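Local coordinates for OxsB protein (Bacillus megaterium, PDB 5UL3) that catalyses the oxidative ring contraction of dAMP to an oxetane aldehyde in oxetanocin A biosynthesis, using cobalamin, a [4Fe-4S] cluster and S-adenosylmethionine, at residues A[16-21]-A[74-79]; A[22-27]-A[342-347]; A[81-86]-A[149-154]. One frame throughout, in Å; residues are numbered along the deposited sequence. Where two conformers were deposited one is given.

How the contacts relate
All three contacts lie on the same side of the chain's centre and tie the N-terminal part of the protein together and to its neighbours. Contact 1 joins helix 7-21 to the loop after strand 69-73. Contact 2 starts at the very next residue and reaches helix 335-351 of the radical SAM core. Contact 3 sets the start of helix 83-88 against the end of helix 138-149 in the B12-binding region. The centres of contacts 1 and 2 are about 14 Å apart, those of 1 and 3 about 15 Å, and those of 2 and 3 about 20 Å. Contacts 1 and 3 touch where L79 packs on L85. Contact 3 follows contact 1 and lies inside the long loop closed by contact 2, whose segments alternate with those of contact 1.

Contact 1. Residues A[16-21]-A[74-79]; sequences ELKEIF and SPNRDL. With EDO (1,2-ethanediol), chain O.
K18 reaches from helix 7-21 to the type I beta turn S74-R77 and binds two acceptors with its ammonium group. The turn follows strand 69-73 of the four-stranded antiparallel sheet, so the contact ties the last turns of the helix to the end of a strand. K18 NZ donates to N76 OD1 at 2.9 Å, tilted 23° from the amide plane. It also donates to P75 O at 3.1 Å, this time from above the carbonyl plane. K18 leaves the helix with CG anti to the backbone N (chi1 -171°). Its chain then runs out and bends at the last torsion, which brings NZ within bonding distance of both oxygens. P75 O takes a further bond from O1 of an ethanediol, probably from the crystallisation liquor.

The N76 amide is held at its other end too. ND2 donates to a water at 3.0 Å, and that water donates to K18 O. ND2 also bonds to T56 O. Within the turn, S74 OG donates to R77 O at 2.6 Å.

Packing lies beneath this polar layer. P75 points toward the helix, and its ring CG meets CD2 of F21 at 3.6 Å. The two side chains cross at about a right angle. L17 and F21 also pack on L61 of strand 60-64 and on helix 28-39, so P75 joins apolar packing between the two helices and the sheet. P75 CB lies 3.9 Å from K18 CB, and P75 CG lies 4.0 Å from L17 CB.

Contact 2. Residues A[22-27]-A[342-347]; sequences SQIWLK and LDDILR. With EDO (1,2-ethanediol), chain B.
S22 O is gripped by both terminal nitrogens of R347. The contact joins the turn between helices 7-21 and 28-39 to helix 335-351 of the partial TIM barrel radical SAM domain. R347 NH2 donates to S22 O at 2.8 Å in the carbonyl plane, on a lone pair. NH1 donates to the same oxygen at 2.9 Å, tilted 27° from that plane. The oxygen lies in the guanidinium plane, so the fork is flat. NH2 also donates to O1 of an ethanediol, probably from the crystallisation liquor.

R347 starts with CG anti to the backbone N (chi1 -177°) and bends at chi3, which turns its end toward the turn. W25 flanks it. The indole and guanidinium planes are 58° apart, and W25 CZ3 lies 3.7 Å from R347 NH1. H351 stacks on the W25 ring, and F352 meets it edge-to-face.

I24 packs on the helix beside the arginine. D344, whose OD2 is bound by K340 and T289, meets I24 through its backbone O and CB. I24 CD1 lies 3.7 Å from D344 O and 3.8 Å from D344 CB.

Contact 3. Residues A[81-86]-A[149-154]; sequences ENPLLM and KEQLAK. With EDO (1,2-ethanediol), chain N.
P83 and L84, in the first turn of helix 83-88, pack on a Schellman motif at Q151 that ends helix 138-149. The contact joins the N-terminal part of the protein to the B12-binding Rossmann fold.

The packing is mostly apolar carbon against polar atoms. P83 points toward the other segment, and its CG lies 3.4 Å from K149 O and 3.6 Å from E150 O. The proline ring thus sits against the carbonyls of K149 and E150. E150 O also accepts from R87. L84 CB lies 3.8 Å from Q151 OE1, and L84 CD1 is equally near Q151 O. The leucine also packs on helix 109-115.

Two side-chain amides meet here, with N82 ND2 3.7 Å from Q151 NE2. N82 and Q151 cross at about a right angle, with their planes 62° apart. They share a partner in Y62, whose OH bonds to Q151 OE1 and to N82 ND2. The hydroxyl therefore links them where they do not bond directly.

Capping is the third element. N82 is the N-cap of helix 83-88. Its CG is anti to the backbone N (chi1 -180°), which folds OD1 back over the first turn. OD1 accepts from L85 N at 3.0 Å and weakly from L84 N.

At the outer side, the E150 carboxylate takes two bonds from an ethanediol, probably from the crystallisation liquor: O2 to OE1 and O1 to OE2, each at 2.8 Å.

Contact 1. Residues A[16-21]-A[74-79]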
loop_
_atom_site.group_PDB
_atom_site.type_symbol
_atom_site.label_atom_id
_atom_site.label_comp_id
_atom_site.label_asym_id
_atom_site.label_seq_id
_atom_site.Cartn_x
_atom_site.Cartn_y
_atom_site.Cartn_z
ATOM N N GLU A 16 11.259 -25.746 26.129
ATOM C CA GLU A 16 10.891 -24.448 26.680
ATOM C C GLU A 16 11.201 -23.325 25.696
ATOM O O GLU A 16 10.476 -22.324 25.640
ATOM C CB GLU A 16 11.618 -24.204 27.999
ATOM C CG GLU A 16 11.164 -25.099 29.147
ATOM C CD GLU A 16 9.696 -24.932 29.468
ATOM O OE1 GLU A 16 8.912 -25.850 29.155
ATOM O OE2 GLU A 16 9.326 -23.872 30.013
ATOM N N LEU A 17 12.296 -23.456 24.946
ATOM C CA LEU A 17 12.647 -22.431 23.968
ATOM C C LEU A 17 11.650 -22.416 22.822
ATOM O O LEU A 17 11.280 -21.343 22.326
ATOM C CB LEU A 17 14.066 -22.663 23.444
ATOM C CG LEU A 17 15.195 -22.232 24.384
ATOM C CD1 LEU A 17 16.551 -22.639 23.827
ATOM C CD2 LEU A 17 15.151 -20.747 24.659
ATOM N N LYS A 18 11.212 -23.598 22.384
ATOM C CA LYS A 18 10.194 -23.676 21.341
ATOM C C LYS A 18 8.921 -22.950 21.760
ATOM O O LYS A 18 8.252 -22.320 20.928
ATOM C CB LYS A 18 9.920 -25.144 21.013
ATOM C CG LYS A 18 9.041 -25.410 19.813
ATOM C CD LYS A 18 9.107 -26.896 19.487
ATOM C CE LYS A 18 8.684 -27.197 18.067
ATOM N NZ LYS A 18 9.670 -26.684 17.067
ATOM N N GLU A 19 8.577 -23.006 23.049
ATOM C CA GLU A 19 7.388 -22.307 23.520
ATOM C C GLU A 19 7.634 -20.809 23.618
ATOM O O GLU A 19 6.741 -20.007 23.319
ATOM C CB GLU A 19 6.938 -22.868 24.873
ATOM C CG GLU A 19 5.625 -22.279 25.386
ATOM C CD GLU A 19 4.413 -22.689 24.556
ATOM O OE1 GLU A 19 3.364 -22.025 24.668
ATOM O OE2 GLU A 19 4.503 -23.676 23.798
ATOM N N ILE A 20 8.836 -20.407 24.035
ATOM C CA ILE A 20 9.164 -18.989 24.084
ATOM C C ILE A 20 9.147 -18.402 22.680
ATOM O O ILE A 20 8.536 -17.352 22.426
ATOM C CB ILE A 20 10.529 -18.765 24.746
ATOM C CG1 ILE A 20 10.475 -19.171 26.228
ATOM C CG2 ILE A 20 10.911 -17.298 24.622
ATOM C CD1 ILE A 20 11.845 -19.258 26.886
ATOM N N PHE A 21 9.814 -19.085 21.745
ATOM C CA PHE A 21 9.965 -18.547 20.391
ATOM C C PHE A 21 8.652 -18.537 19.617
ATOM O O PHE A 21 8.541 -17.820 18.612
ATOM C CB PHE A 21 11.012 -19.358 19.620
ATOM C CG PHE A 21 12.430 -19.209 20.144
ATOM C CD1 PHE A 21 12.763 -18.236 21.076
ATOM C CD2 PHE A 21 13.440 -20.044 19.659
ATOM C CE1 PHE A 21 14.076 -18.098 21.535
ATOM C CE2 PHE A 21 14.747 -19.916 20.112
ATOM C CZ PHE A 21 15.064 -18.943 21.051
ATOM N N SER A 74 18.510 -24.460 18.438
ATOM C CA SER A 74 17.674 -24.149 17.276
ATOM C C SER A 74 16.449 -25.051 17.306
ATOM O O SER A 74 16.377 -26.050 16.583
ATOM C CB SER A 74 18.465 -24.304 15.976
ATOM O OG SER A 74 17.671 -23.978 14.853
ATOM N N PRO A 75 15.450 -24.710 18.124
ATOM C CA PRO A 75 14.336 -25.643 18.357
ATOM C C PRO A 75 13.434 -25.842 17.161
ATOM O O PRO A 75 12.728 -26.857 17.107
ATOM C CB PRO A 75 13.573 -25.005 19.520
ATOM C CG PRO A 75 13.976 -23.591 19.541
ATOM C CD PRO A 75 15.357 -23.496 18.938
ATOM N N ASN A 76 13.424 -24.914 16.205
ATOM C CA ASN A 76 12.491 -24.946 15.083
ATOM C C ASN A 76 13.128 -25.346 13.767
ATOM O O ASN A 76 12.408 -25.504 12.776
ATOM C CB ASN A 76 11.819 -23.570 14.919
ATOM C CG ASN A 76 11.074 -23.151 16.160
ATOM O OD1 ASN A 76 10.715 -23.994 16.976
ATOM N ND2 ASN A 76 10.836 -21.845 16.315
ATOM N N ARG A 77 14.447 -25.513 13.715
ATOM C CA ARG A 77 15.063 -25.825 12.441
ATOM C C ARG A 77 16.401 -26.519 12.661
ATOM O O ARG A 77 17.122 -26.205 13.610
ATOM C CB ARG A 77 15.259 -24.563 11.585
ATOM C CG ARG A 77 15.632 -24.888 10.142
ATOM C CD ARG A 77 15.552 -23.692 9.209
ATOM N NE ARG A 77 16.694 -22.798 9.365
ATOM C CZ ARG A 77 16.966 -21.793 8.534
ATOM N NH1 ARG A 77 18.023 -21.023 8.738
ATOM N NH2 ARG A 77 16.174 -21.553 7.501
ATOM N N ASP A 78 16.695 -27.470 11.780
ATOM C CA ASP A 78 18.000 -28.123 11.717
ATOM C C ASP A 78 19.104 -27.083 11.779
ATOM O O ASP A 78 19.174 -26.184 10.936
ATOM C CB ASP A 78 18.096 -28.940 10.421
ATOM C CG ASP A 78 19.387 -29.777 10.322
ATOM O OD1 ASP A 78 20.214 -29.758 11.255
ATOM O OD2 ASP A 78 19.566 -30.447 9.284
ATOM N N LEU A 79 19.956 -27.205 12.796
ATOM C CA LEU A 79 21.068 -26.277 12.969
ATOM C C LEU A 79 21.991 -26.244 11.751
ATOM O O LEU A 79 22.669 -25.238 11.510
ATOM C CB LEU A 79 21.849 -26.670 14.218
ATOM C CG LEU A 79 22.792 -25.690 14.873
ATOM C CD1 LEU A 79 22.043 -24.411 15.149
ATOM C CD2 LEU A 79 23.275 -26.325 16.179
HETATM C C1 EDO O . 13.339 -29.706 18.449
HETATM O O1 EDO O . 13.114 -28.603 19.338
HETATM C C2 EDO O . 11.993 -30.039 17.814
HETATM O O2 EDO O . 12.143 -31.068 16.829
HETATM O O HOH W 1 8.507 -21.920 18.255
#

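Contact 2. Residues A[22-27]-A[342-347]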
loop_
_atom_site.group_PDB
_atom_site.type_symbol
_atom_site.label_atom_id
_atom_site.label_comp_id
_atom_site.label_asym_id
_atom_site.label_seq_id
_atom_site.Cartn_x
_atom_site.Cartn_y
_atom_site.Cartn_z
ATOM N N SER A 22 7.666 -19.331 20.036
ATOM C CA SER A 22 6.364 -19.312 19.381
ATOM C C SER A 22 5.640 -17.989 19.577
ATOM O O SER A 22 4.678 -17.712 18.846
ATOM C CB SER A 22 5.486 -20.454 19.897
ATOM O OG SER A 22 4.953 -20.108 21.166
ATOM N N GLN A 23 6.085 -17.157 20.520
ATOM C CA GLN A 23 5.449 -15.864 20.762
ATOM C C GLN A 23 6.114 -14.816 19.866
ATOM O O GLN A 23 6.862 -13.940 20.303
ATOM C CB GLN A 23 5.520 -15.505 22.238
ATOM C CG GLN A 23 4.846 -16.549 23.081
ATOM C CD GLN A 23 5.225 -16.443 24.539
ATOM O OE1 GLN A 23 5.098 -15.385 25.155
ATOM N NE2 GLN A 23 5.710 -17.542 25.097
ATOM N N ILE A 24 5.793 -14.917 18.571
ATOM C CA ILE A 24 6.520 -14.159 17.557
ATOM C C ILE A 24 6.207 -12.672 17.568
ATOM O O ILE A 24 6.869 -11.908 16.860
ATOM C CB ILE A 24 6.260 -14.759 16.160
ATOM C CG1 ILE A 24 4.768 -14.717 15.813
ATOM C CG2 ILE A 24 6.780 -16.171 16.105
ATOM C CD1 ILE A 24 4.455 -15.195 14.377
ATOM N N TRP A 25 5.248 -12.228 18.384
ATOM C CA TRP A 25 4.994 -10.802 18.542
ATOM C C TRP A 25 5.934 -10.128 19.529
ATOM O O TRP A 25 6.009 -8.897 19.547
ATOM C CB TRP A 25 3.559 -10.578 19.004
ATOM C CG TRP A 25 3.205 -11.485 20.116
ATOM C CD1 TRP A 25 3.380 -11.254 21.454
ATOM C CD2 TRP A 25 2.643 -12.793 20.001
ATOM N NE1 TRP A 25 2.958 -12.337 22.174
ATOM C CE2 TRP A 25 2.502 -13.299 21.309
ATOM C CE3 TRP A 25 2.243 -13.586 18.923
ATOM C CZ2 TRP A 25 1.969 -14.556 21.567
ATOM C CZ3 TRP A 25 1.722 -14.833 19.171
ATOM C CH2 TRP A 25 1.585 -15.313 20.492
ATOM N N LEU A 26 6.637 -10.886 20.367
ATOM C CA LEU A 26 7.523 -10.248 21.325
ATOM C C LEU A 26 8.772 -9.743 20.621
ATOM O O LEU A 26 9.258 -10.350 19.664
ATOM C CB LEU A 26 7.914 -11.228 22.431
ATOM C CG LEU A 26 6.781 -11.857 23.237
ATOM C CD1 LEU A 26 7.333 -12.975 24.123
ATOM C CD2 LEU A 26 6.062 -10.773 24.055
ATOM N N LYS A 27 9.291 -8.623 21.110
ATOM C CA LYS A 27 10.529 -8.072 20.586
ATOM C C LYS A 27 11.711 -8.919 21.050
ATOM O O LYS A 27 11.628 -9.610 22.072
ATOM C CB LYS A 27 10.684 -6.624 21.048
ATOM C CG LYS A 27 9.346 -5.887 21.134
ATOM C CD LYS A 27 9.528 -4.380 21.238
ATOM C CE LYS A 27 8.277 -3.643 20.777
ATOM N NZ LYS A 27 8.537 -2.189 20.555
ATOM N N LEU A 342 1.092 -15.927 5.999
ATOM C CA LEU A 342 -0.288 -15.599 6.362
ATOM C C LEU A 342 -0.648 -16.219 7.709
ATOM O O LEU A 342 -1.258 -15.561 8.569
ATOM C CB LEU A 342 -1.247 -16.075 5.266
ATOM C CG LEU A 342 -1.272 -15.230 3.970
ATOM C CD1 LEU A 342 -1.983 -16.015 2.876
ATOM C CD2 LEU A 342 -1.938 -13.849 4.192
ATOM N N ASP A 343 -0.255 -17.476 7.916
ATOM C CA ASP A 343 -0.518 -18.138 9.191
ATOM C C ASP A 343 0.133 -17.392 10.350
ATOM O O ASP A 343 -0.494 -17.204 11.400
ATOM C CB ASP A 343 -0.034 -19.586 9.135
ATOM C CG ASP A 343 -0.274 -20.330 10.440
ATOM O OD1 ASP A 343 -1.435 -20.693 10.704
ATOM O OD2 ASP A 343 0.696 -20.540 11.203
ATOM N N ASP A 344 1.390 -16.956 10.174
ATOM C CA ASP A 344 2.096 -16.220 11.219
ATOM C C ASP A 344 1.375 -14.933 11.583
ATOM O O ASP A 344 1.144 -14.647 12.766
ATOM C CB ASP A 344 3.525 -15.872 10.782
ATOM C CG ASP A 344 4.428 -17.075 10.663
ATOM O OD1 ASP A 344 4.076 -18.145 11.198
ATOM O OD2 ASP A 344 5.501 -16.956 10.011
ATOM N N ILE A 345 1.036 -14.134 10.571
ATOM C CA ILE A 345 0.428 -12.838 10.821
ATOM C C ILE A 345 -0.946 -13.012 11.454
ATOM O O ILE A 345 -1.318 -12.280 12.380
ATOM C CB ILE A 345 0.370 -12.039 9.509
ATOM C CG1 ILE A 345 1.788 -11.690 9.059
ATOM C CG2 ILE A 345 -0.461 -10.780 9.675
ATOM C CD1 ILE A 345 1.874 -11.326 7.614
ATOM N N LEU A 346 -1.705 -14.001 10.985
ATOM C CA LEU A 346 -3.050 -14.231 11.510
ATOM C C LEU A 346 -2.990 -14.715 12.953
ATOM O O LEU A 346 -3.791 -14.289 13.801
ATOM C CB LEU A 346 -3.781 -15.242 10.632
ATOM C CG LEU A 346 -4.214 -14.725 9.253
ATOM C CD1 LEU A 346 -4.553 -15.902 8.361
ATOM C CD2 LEU A 346 -5.399 -13.748 9.397
ATOM N N ARG A 347 -2.036 -15.589 13.254
ATOM C CA ARG A 347 -1.894 -16.077 14.622
ATOM C C ARG A 347 -1.496 -14.949 15.561
ATOM O O ARG A 347 -2.045 -14.818 16.671
ATOM C CB ARG A 347 -0.876 -17.222 14.654
ATOM C CG ARG A 347 -0.725 -17.838 16.054
ATOM C CD ARG A 347 0.046 -19.161 16.045
ATOM N NE ARG A 347 1.460 -18.956 15.761
ATOM C CZ ARG A 347 2.348 -18.532 16.654
ATOM N NH1 ARG A 347 1.968 -18.262 17.909
ATOM N NH2 ARG A 347 3.619 -18.381 16.293
HETATM C C1 EDO B . 6.767 -19.440 15.043
HETATM O O1 EDO B . 5.574 -19.334 14.250
HETATM C C2 EDO B . 7.059 -20.904 15.312
HETATM O O2 EDO B . 7.240 -21.541 14.041
#

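Contact 3. Residues A[81-86]-A[149-154]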
loop_
_atom_site.group_PDB
_atom_site.type_symbol
_atom_site.label_atom_id
_atom_site.label_comp_id
_atom_site.label_asym_id
_atom_site.label_seq_id
_atom_site.Cartn_x
_atom_site.Cartn_y
_atom_site.Cartn_z
ATOM N N GLU A 81 21.311 -25.713 8.856
ATOM C CA GLU A 81 20.892 -24.659 7.940
ATOM C C GLU A 81 21.167 -23.253 8.469
ATOM O O GLU A 81 20.838 -22.278 7.789
ATOM C CB GLU A 81 19.397 -24.812 7.615
ATOM C CG GLU A 81 19.067 -26.113 6.911
ATOM C CD GLU A 81 17.575 -26.361 6.790
ATOM O OE1 GLU A 81 16.813 -25.378 6.646
ATOM O OE2 GLU A 81 17.166 -27.541 6.844
ATOM N N ASN A 82 21.755 -23.129 9.648
ATOM C CA ASN A 82 22.017 -21.822 10.267
ATOM C C ASN A 82 22.996 -21.010 9.414
ATOM O O ASN A 82 24.125 -21.467 9.163
ATOM C CB ASN A 82 22.559 -22.082 11.680
ATOM C CG ASN A 82 22.877 -20.821 12.449
ATOM O OD1 ASN A 82 23.525 -19.908 11.948
ATOM N ND2 ASN A 82 22.444 -20.782 13.700
ATOM N N PRO A 83 22.615 -19.814 8.949
ATOM C CA PRO A 83 23.453 -19.092 7.988
ATOM C C PRO A 83 24.669 -18.459 8.635
ATOM O O PRO A 83 25.692 -18.269 7.966
ATOM C CB PRO A 83 22.497 -18.027 7.421
ATOM C CG PRO A 83 21.568 -17.725 8.584
ATOM C CD PRO A 83 21.370 -19.084 9.274
ATOM N N LEU A 84 24.563 -18.114 9.924
ATOM C CA LEU A 84 25.703 -17.540 10.626
ATOM C C LEU A 84 26.788 -18.591 10.810
ATOM O O LEU A 84 27.965 -18.328 10.554
ATOM C CB LEU A 84 25.279 -16.969 11.983
ATOM C CG LEU A 84 26.374 -16.231 12.753
ATOM C CD1 LEU A 84 25.740 -15.138 13.619
ATOM C CD2 LEU A 84 27.187 -17.186 13.681
ATOM N N LEU A 85 26.403 -19.781 11.265
ATOM C CA LEU A 85 27.398 -20.842 11.416
ATOM C C LEU A 85 28.014 -21.195 10.071
ATOM O O LEU A 85 29.221 -21.474 9.986
ATOM C CB LEU A 85 26.768 -22.078 12.058
ATOM C CG LEU A 85 26.271 -21.904 13.501
ATOM C CD1 LEU A 85 25.544 -23.159 13.991
ATOM C CD2 LEU A 85 27.396 -21.519 14.458
ATOM N N MET A 86 27.201 -21.175 9.003
ATOM C CA MET A 86 27.708 -21.512 7.680
ATOM C C MET A 86 28.727 -20.487 7.188
ATOM O O MET A 86 29.715 -20.850 6.541
ATOM C CB MET A 86 26.551 -21.646 6.688
ATOM C CG MET A 86 26.967 -22.230 5.360
ATOM S SD MET A 86 25.538 -22.433 4.284
ATOM C CE MET A 86 24.581 -23.616 5.233
ATOM N N LYS A 149 16.676 -13.192 9.863
ATOM C CA LYS A 149 16.760 -14.554 9.352
ATOM C C LYS A 149 18.171 -14.875 8.875
ATOM O O LYS A 149 18.670 -15.979 9.107
ATOM C CB LYS A 149 15.756 -14.782 8.223
ATOM C CG LYS A 149 15.822 -16.205 7.650
ATOM C CD LYS A 149 14.727 -16.439 6.582
ATOM C CE LYS A 149 14.705 -17.920 6.126
ATOM N NZ LYS A 149 13.316 -18.366 5.740
ATOM N N GLU A 150 18.842 -13.915 8.247
ATOM C CA GLU A 150 20.242 -14.100 7.870
ATOM C C GLU A 150 21.200 -13.971 9.058
ATOM O O GLU A 150 22.405 -14.218 8.900
ATOM C CB GLU A 150 20.617 -13.090 6.791
ATOM C CG GLU A 150 19.928 -13.344 5.456
ATOM C CD GLU A 150 20.489 -14.557 4.723
ATOM O OE1 GLU A 150 21.643 -14.968 4.993
ATOM O OE2 GLU A 150 19.758 -15.100 3.870
ATOM N N GLN A 151 20.680 -13.605 10.223
ATOM C CA GLN A 151 21.442 -13.375 11.445
ATOM C C GLN A 151 22.595 -12.414 11.196
ATOM O O GLN A 151 23.737 -12.647 11.595
ATOM C CB GLN A 151 21.911 -14.700 12.059
ATOM C CG GLN A 151 20.760 -15.706 12.197
ATOM C CD GLN A 151 21.048 -16.856 13.161
ATOM O OE1 GLN A 151 21.994 -16.806 13.943
ATOM N NE2 GLN A 151 20.239 -17.906 13.085
ATOM N N LEU A 152 22.277 -11.299 10.532
ATOM C CA LEU A 152 23.266 -10.292 10.178
ATOM C C LEU A 152 23.348 -9.147 11.180
ATOM O O LEU A 152 24.392 -8.492 11.258
ATOM C CB LEU A 152 22.965 -9.724 8.781
ATOM C CG LEU A 152 23.135 -10.707 7.612
ATOM C CD1 LEU A 152 22.598 -10.084 6.330
ATOM C CD2 LEU A 152 24.588 -11.135 7.427
ATOM N N ALA A 153 22.290 -8.893 11.945
ATOM C CA ALA A 153 22.261 -7.727 12.820
ATOM C C ALA A 153 21.168 -7.921 13.852
ATOM O O ALA A 153 20.210 -8.662 13.638
ATOM C CB ALA A 153 22.000 -6.424 12.050
ATOM N N LYS A 154 21.342 -7.250 14.984
ATOM C CA LYS A 154 20.233 -6.962 15.878
ATOM C C LYS A 154 19.491 -5.755 15.320
ATOM O O LYS A 154 20.107 -4.733 15.025
ATOM C CB LYS A 154 20.751 -6.684 17.284
ATOM C CG LYS A 154 21.427 -7.925 17.901
ATOM C CD LYS A 154 21.550 -7.783 19.412
ATOM C CE LYS A 154 22.913 -8.251 19.899
ATOM N NZ LYS A 154 23.149 -7.892 21.332
HETATM C C1 EDO N . 21.039 -17.130 1.099
HETATM O O1 EDO N . 19.764 -16.933 1.716
HETATM C C2 EDO N . 21.946 -17.834 2.099
HETATM O O2 EDO N . 21.770 -17.257 3.402
#